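PDB 5ZLI: glutamine synthetase from Helicobacter pylori, which belongs to the glutamine synthetase family, type I beta, and assembles from twelve copies of a chain that joins a beta-Grasp domain to a larger catalytic domain. Local coordinates for residues F29-Y43 and G56-Q68. Residues are numbered along the deposited sequence; the frame is centred on the assembly and turned at random.
Sequences FRFSDIKGTWNHIAY and GIPFDASCFKGWQ
Phe31 drops from its strand into a hollow lined by Phe59, Phe64 and Trp67. CE2, near the outer end of its ring, lies 3.8 Å from Phe64 CZ, and its edge is turned toward the face of Phe64 in an offset edge-to-face pair with planes 63° apart; Phe59 meets it obliquely. Flat, rigid rings suit this place because they fill the depth between two backbones that share no hydrogen bond. Along the strands, Ile57 is the bump: CD1 sits over one face of Phe29, 4.0 Å from the ring centroid in a CH-pi contact, while CG2 abuts the edge of Tyr43, 3.7 Å from CE1. The hairpin 29-43 and strand 57-60 belong to one mixed sheet of the beta-Grasp domain, packing here without being neighbouring strands. Beyond the strands, Phe64 turns one border to the hairpin, CD2 3.6 Å from Asp33 CB and CE2 beside the amide of Asn39, whose OD1 accepts a hydrogen bond from Met191 N of a second subunit. Ile34 slides along the indole, Ile34 CD1 3.6 Å from Trp67 CD1. That methyl also nears the backbone of Gly66, whose positive phi (94°) in the type II turn Phe64-Trp67 favours glycine.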
loop_
_atom_site.group_PDB
_atom_site.type_symbol
_atom_site.label_atom_id
_atom_site.label_comp_id
_atom_site.label_asym_id
_atom_site.label_seq_id
_atom_site.Cartn_x
_atom_site.Cartn_y
_atom_site.Cartn_z
ATOM N N PHE B 29 -26.977 22.637 -36.697
ATOM C CA PHE B 29 -28.168 23.444 -36.480
ATOM C C PHE B 29 -28.415 23.496 -34.991
ATOM O O PHE B 29 -28.657 22.456 -34.374
ATOM C CB PHE B 29 -29.376 22.848 -37.190
ATOM C CG PHE B 29 -29.188 22.699 -38.650
ATOM C CD1 PHE B 29 -28.977 23.810 -39.430
ATOM C CD2 PHE B 29 -29.261 21.470 -39.257
ATOM C CE1 PHE B 29 -28.796 23.707 -40.808
ATOM C CE2 PHE B 29 -29.094 21.353 -40.632
ATOM C CZ PHE B 29 -28.854 22.473 -41.412
ATOM N N ARG B 30 -28.415 24.689 -34.418
ATOM C CA ARG B 30 -28.570 24.802 -32.981
ATOM C C ARG B 30 -29.833 25.565 -32.609
ATOM O O ARG B 30 -30.257 26.491 -33.314
ATOM C CB ARG B 30 -27.356 25.431 -32.375
ATOM C CG ARG B 30 -26.190 24.538 -32.551
ATOM C CD ARG B 30 -25.117 24.840 -31.560
ATOM N NE ARG B 30 -23.982 23.991 -31.849
ATOM C CZ ARG B 30 -22.790 24.173 -31.323
ATOM N NH1 ARG B 30 -22.616 25.193 -30.497
ATOM N NH2 ARG B 30 -21.786 23.353 -31.635
ATOM N N PHE B 31 -30.450 25.131 -31.512
ATOM C CA PHE B 31 -31.745 25.638 -31.101
ATOM C C PHE B 31 -31.856 25.482 -29.598
ATOM O O PHE B 31 -31.203 24.627 -29.004
ATOM C CB PHE B 31 -32.906 24.923 -31.814
ATOM C CG PHE B 31 -32.993 23.442 -31.534
ATOM C CD1 PHE B 31 -32.204 22.539 -32.234
ATOM C CD2 PHE B 31 -33.878 22.944 -30.578
ATOM C CE1 PHE B 31 -32.296 21.158 -31.985
ATOM C CE2 PHE B 31 -33.973 21.546 -30.318
ATOM C CZ PHE B 31 -33.191 20.660 -31.021
ATOM N N SER B 32 -32.647 26.347 -28.984
ATOM C CA SER B 32 -32.739 26.441 -27.540
ATOM C C SER B 32 -34.109 25.956 -27.104
ATOM O O SER B 32 -35.127 26.496 -27.549
ATOM C CB SER B 32 -32.487 27.881 -27.092
ATOM O OG SER B 32 -31.395 28.438 -27.827
ATOM N N ASP B 33 -34.135 24.931 -26.257
ATOM C CA ASP B 33 -35.377 24.521 -25.612
ATOM C C ASP B 33 -35.755 25.567 -24.570
ATOM O O ASP B 33 -35.091 26.594 -24.425
ATOM C CB ASP B 33 -35.261 23.106 -25.017
ATOM C CG ASP B 33 -34.381 23.013 -23.743
ATOM O OD1 ASP B 33 -33.461 23.836 -23.495
ATOM O OD2 ASP B 33 -34.646 22.072 -22.960
ATOM N N ILE B 34 -36.866 25.334 -23.865
ATOM C CA ILE B 34 -37.355 26.318 -22.898
ATOM C C ILE B 34 -36.329 26.565 -21.796
ATOM O O ILE B 34 -36.082 27.712 -21.417
ATOM C CB ILE B 34 -38.721 25.889 -22.334
ATOM C CG1 ILE B 34 -39.761 25.914 -23.436
ATOM C CG2 ILE B 34 -39.185 26.811 -21.173
ATOM C CD1 ILE B 34 -41.066 25.320 -22.976
ATOM N N LYS B 35 -35.743 25.493 -21.241
ATOM C CA LYS B 35 -34.832 25.603 -20.088
ATOM C C LYS B 35 -33.608 26.473 -20.364
ATOM O O LYS B 35 -32.998 26.981 -19.415
ATOM C CB LYS B 35 -34.431 24.203 -19.592
ATOM C CG LYS B 35 -32.935 23.882 -19.231
ATOM C CD LYS B 35 -32.943 22.805 -18.104
ATOM C CE LYS B 35 -31.587 22.258 -17.685
ATOM N NZ LYS B 35 -31.236 21.131 -18.631
ATOM N N GLY B 36 -33.216 26.643 -21.625
ATOM C CA GLY B 36 -32.010 27.382 -21.934
ATOM C C GLY B 36 -30.901 26.516 -22.473
ATOM O O GLY B 36 -29.790 27.013 -22.710
ATOM N N THR B 37 -31.129 25.223 -22.562
ATOM C CA THR B 37 -30.103 24.362 -23.097
ATOM C C THR B 37 -29.964 24.572 -24.585
ATOM O O THR B 37 -30.950 24.543 -25.321
ATOM C CB THR B 37 -30.429 22.913 -22.808
ATOM O OG1 THR B 37 -30.431 22.720 -21.394
ATOM C CG2 THR B 37 -29.388 22.013 -23.483
ATOM N N TRP B 38 -28.744 24.742 -25.036
ATOM C CA TRP B 38 -28.498 24.811 -26.450
ATOM C C TRP B 38 -28.377 23.375 -26.958
ATOM O O TRP B 38 -27.623 22.566 -26.400
ATOM C CB TRP B 38 -27.243 25.638 -26.706
ATOM C CG TRP B 38 -27.293 26.458 -27.922
ATOM C CD1 TRP B 38 -28.374 26.717 -28.702
ATOM C CD2 TRP B 38 -26.197 27.142 -28.515
ATOM N NE1 TRP B 38 -28.015 27.515 -29.767
ATOM C CE2 TRP B 38 -26.684 27.799 -29.665
ATOM C CE3 TRP B 38 -24.847 27.262 -28.186
ATOM C CZ2 TRP B 38 -25.880 28.559 -30.476
ATOM C CZ3 TRP B 38 -24.052 28.012 -28.990
ATOM C CH2 TRP B 38 -24.566 28.659 -30.129
ATOM N N ASN B 39 -29.127 23.057 -28.010
ATOM C CA ASN B 39 -29.158 21.719 -28.575
ATOM C C ASN B 39 -28.688 21.778 -30.019
ATOM O O ASN B 39 -28.684 22.845 -30.631
ATOM C CB ASN B 39 -30.553 21.099 -28.488
ATOM C CG ASN B 39 -31.002 20.879 -27.068
ATOM O OD1 ASN B 39 -30.880 19.782 -26.552
ATOM N ND2 ASN B 39 -31.538 21.917 -26.427
ATOM N N HIS B 40 -28.178 20.654 -30.532
ATOM C CA HIS B 40 -27.697 20.647 -31.911
ATOM C C HIS B 40 -27.967 19.314 -32.597
ATOM O O HIS B 40 -28.206 18.278 -31.965
ATOM C CB HIS B 40 -26.204 20.984 -32.010
ATOM C CG HIS B 40 -25.292 19.902 -31.520
ATOM N ND1 HIS B 40 -24.240 19.421 -32.268
ATOM C CD2 HIS B 40 -25.282 19.200 -30.364
ATOM C CE1 HIS B 40 -23.614 18.477 -31.592
ATOM N NE2 HIS B 40 -24.228 18.321 -30.433
ATOM N N ILE B 41 -27.903 19.372 -33.920
ATOM C CA ILE B 41 -28.063 18.242 -34.821
ATOM C C ILE B 41 -27.239 18.561 -36.057
ATOM O O ILE B 41 -27.425 19.599 -36.692
ATOM C CB ILE B 41 -29.544 17.980 -35.156
ATOM C CG1 ILE B 41 -29.671 17.106 -36.400
ATOM C CG2 ILE B 41 -30.288 19.245 -35.305
ATOM C CD1 ILE B 41 -31.095 16.748 -36.754
ATOM N N ALA B 42 -26.294 17.702 -36.379
ATOM C CA ALA B 42 -25.343 18.002 -37.428
ATOM C C ALA B 42 -25.764 17.276 -38.693
ATOM O O ALA B 42 -26.185 16.118 -38.645
ATOM C CB ALA B 42 -23.926 17.599 -37.026
ATOM N N TYR B 43 -25.714 17.980 -39.816
ATOM C CA TYR B 43 -25.951 17.377 -41.120
ATOM C C TYR B 43 -24.638 17.323 -41.871
ATOM O O TYR B 43 -23.870 18.286 -41.860
ATOM C CB TYR B 43 -26.983 18.140 -41.948
ATOM C CG TYR B 43 -28.412 17.624 -41.854
ATOM C CD1 TYR B 43 -29.307 18.100 -40.879
ATOM C CD2 TYR B 43 -28.882 16.682 -42.768
ATOM C CE1 TYR B 43 -30.622 17.636 -40.821
ATOM C CE2 TYR B 43 -30.188 16.211 -42.709
ATOM C CZ TYR B 43 -31.051 16.691 -41.739
ATOM O OH TYR B 43 -32.339 16.210 -41.711
ATOM N N GLY B 56 -37.215 23.134 -43.829
ATOM C CA GLY B 56 -36.674 23.011 -42.497
ATOM C C GLY B 56 -36.097 21.646 -42.200
ATOM O O GLY B 56 -35.895 20.801 -43.078
ATOM N N ILE B 57 -35.755 21.444 -40.946
ATOM C CA ILE B 57 -35.142 20.204 -40.511
ATOM C C ILE B 57 -36.094 19.507 -39.547
ATOM O O ILE B 57 -36.532 20.115 -38.566
ATOM C CB ILE B 57 -33.772 20.429 -39.857
ATOM C CG1 ILE B 57 -32.715 20.679 -40.932
ATOM C CG2 ILE B 57 -33.401 19.247 -39.018
ATOM C CD1 ILE B 57 -32.720 22.061 -41.478
ATOM N N PRO B 58 -36.485 18.259 -39.819
ATOM C CA PRO B 58 -37.366 17.547 -38.887
ATOM C C PRO B 58 -36.606 17.147 -37.642
ATOM O O PRO B 58 -35.400 16.901 -37.690
ATOM C CB PRO B 58 -37.781 16.296 -39.669
ATOM C CG PRO B 58 -36.731 16.131 -40.785
ATOM C CD PRO B 58 -35.881 17.365 -40.832
ATOM N N PHE B 59 -37.317 17.056 -36.525
ATOM C CA PHE B 59 -36.716 16.502 -35.316
ATOM C C PHE B 59 -37.818 16.037 -34.372
ATOM O O PHE B 59 -39.008 16.214 -34.638
ATOM C CB PHE B 59 -35.783 17.497 -34.626
ATOM C CG PHE B 59 -36.481 18.606 -33.914
ATOM C CD1 PHE B 59 -37.125 19.600 -34.614
ATOM C CD2 PHE B 59 -36.473 18.665 -32.530
ATOM C CE1 PHE B 59 -37.757 20.627 -33.948
ATOM C CE2 PHE B 59 -37.099 19.693 -31.856
ATOM C CZ PHE B 59 -37.741 20.667 -32.568
ATOM N N ASP B 60 -37.405 15.461 -33.245
ATOM C CA ASP B 60 -38.316 14.846 -32.276
ATOM C C ASP B 60 -38.548 15.792 -31.103
ATOM O O ASP B 60 -37.778 15.824 -30.149
ATOM C CB ASP B 60 -37.759 13.500 -31.828
ATOM C CG ASP B 60 -38.579 12.858 -30.718
ATOM O OD1 ASP B 60 -38.225 11.720 -30.344
ATOM O OD2 ASP B 60 -39.580 13.452 -30.245
ATOM N N ALA B 61 -39.616 16.570 -31.174
ATOM C CA ALA B 61 -39.895 17.531 -30.110
ATOM C C ALA B 61 -40.622 16.938 -28.905
ATOM O O ALA B 61 -40.990 17.694 -27.997
ATOM C CB ALA B 61 -40.696 18.703 -30.663
ATOM N N SER B 62 -40.780 15.615 -28.833
ATOM C CA SER B 62 -41.362 15.011 -27.645
ATOM C C SER B 62 -40.331 14.832 -26.532
ATOM O O SER B 62 -40.714 14.651 -25.368
ATOM C CB SER B 62 -41.972 13.668 -28.008
ATOM O OG SER B 62 -40.931 12.709 -28.098
ATOM N N CYS B 63 -39.034 14.937 -26.862
ATOM C CA CYS B 63 -37.920 14.769 -25.932
ATOM C C CYS B 63 -37.678 15.983 -25.036
ATOM O O CYS B 63 -36.793 15.910 -24.173
ATOM C CB CYS B 63 -36.623 14.525 -26.718
ATOM S SG CYS B 63 -36.656 13.188 -27.904
ATOM N N PHE B 64 -38.434 17.073 -25.199
ATOM C CA PHE B 64 -38.172 18.328 -24.505
ATOM C C PHE B 64 -39.363 18.613 -23.616
ATOM O O PHE B 64 -40.489 18.748 -24.115
ATOM C CB PHE B 64 -37.934 19.458 -25.509
ATOM C CG PHE B 64 -36.789 19.188 -26.419
ATOM C CD1 PHE B 64 -36.957 18.397 -27.546
ATOM C CD2 PHE B 64 -35.535 19.661 -26.118
ATOM C CE1 PHE B 64 -35.897 18.102 -28.365
ATOM C CE2 PHE B 64 -34.467 19.379 -26.944
ATOM C CZ PHE B 64 -34.650 18.599 -28.070
ATOM N N LYS B 65 -39.130 18.650 -22.305
ATOM C CA LYS B 65 -40.252 18.822 -21.400
ATOM C C LYS B 65 -40.756 20.248 -21.506
ATOM O O LYS B 65 -39.975 21.201 -21.582
ATOM C CB LYS B 65 -39.896 18.418 -19.962
ATOM C CG LYS B 65 -41.166 18.025 -19.144
ATOM C CD LYS B 65 -40.934 18.052 -17.624
ATOM C CE LYS B 65 -42.226 17.872 -16.792
ATOM N NZ LYS B 65 -43.206 19.014 -16.924
ATOM N N GLY B 66 -42.077 20.379 -21.532
ATOM C CA GLY B 66 -42.741 21.612 -21.872
ATOM C C GLY B 66 -43.127 21.742 -23.332
ATOM O O GLY B 66 -43.984 22.583 -23.646
ATOM N N TRP B 67 -42.619 20.867 -24.202
ATOM C CA TRP B 67 -42.867 20.930 -25.646
ATOM C C TRP B 67 -43.865 19.891 -26.060
ATOM O O TRP B 67 -45.008 19.890 -25.448
ATOM C CB TRP B 67 -41.522 20.822 -26.381
ATOM C CG TRP B 67 -40.801 22.099 -26.497
ATOM C CD1 TRP B 67 -41.147 23.278 -25.926
ATOM C CD2 TRP B 67 -39.685 22.376 -27.347
ATOM N NE1 TRP B 67 -40.275 24.265 -26.306
ATOM C CE2 TRP B 67 -39.367 23.738 -27.185
ATOM C CE3 TRP B 67 -38.910 21.601 -28.209
ATOM C CZ2 TRP B 67 -38.308 24.346 -27.856
ATOM C CZ3 TRP B 67 -37.850 22.202 -28.869
ATOM C CH2 TRP B 67 -37.560 23.563 -28.686
ATOM N N GLN B 68 -43.657 19.050 -27.058
ATOM C CA GLN B 68 -44.657 18.216 -27.709
ATOM C C GLN B 68 -44.806 16.844 -27.032
ATOM O O GLN B 68 -43.862 16.325 -26.422
ATOM C CB GLN B 68 -44.302 18.037 -29.181
ATOM C CG GLN B 68 -44.468 19.287 -29.996
ATOM C CD GLN B 68 -45.892 19.805 -29.996
ATOM O OE1 GLN B 68 -46.759 19.216 -30.617
ATOM N NE2 GLN B 68 -46.137 20.918 -29.309
#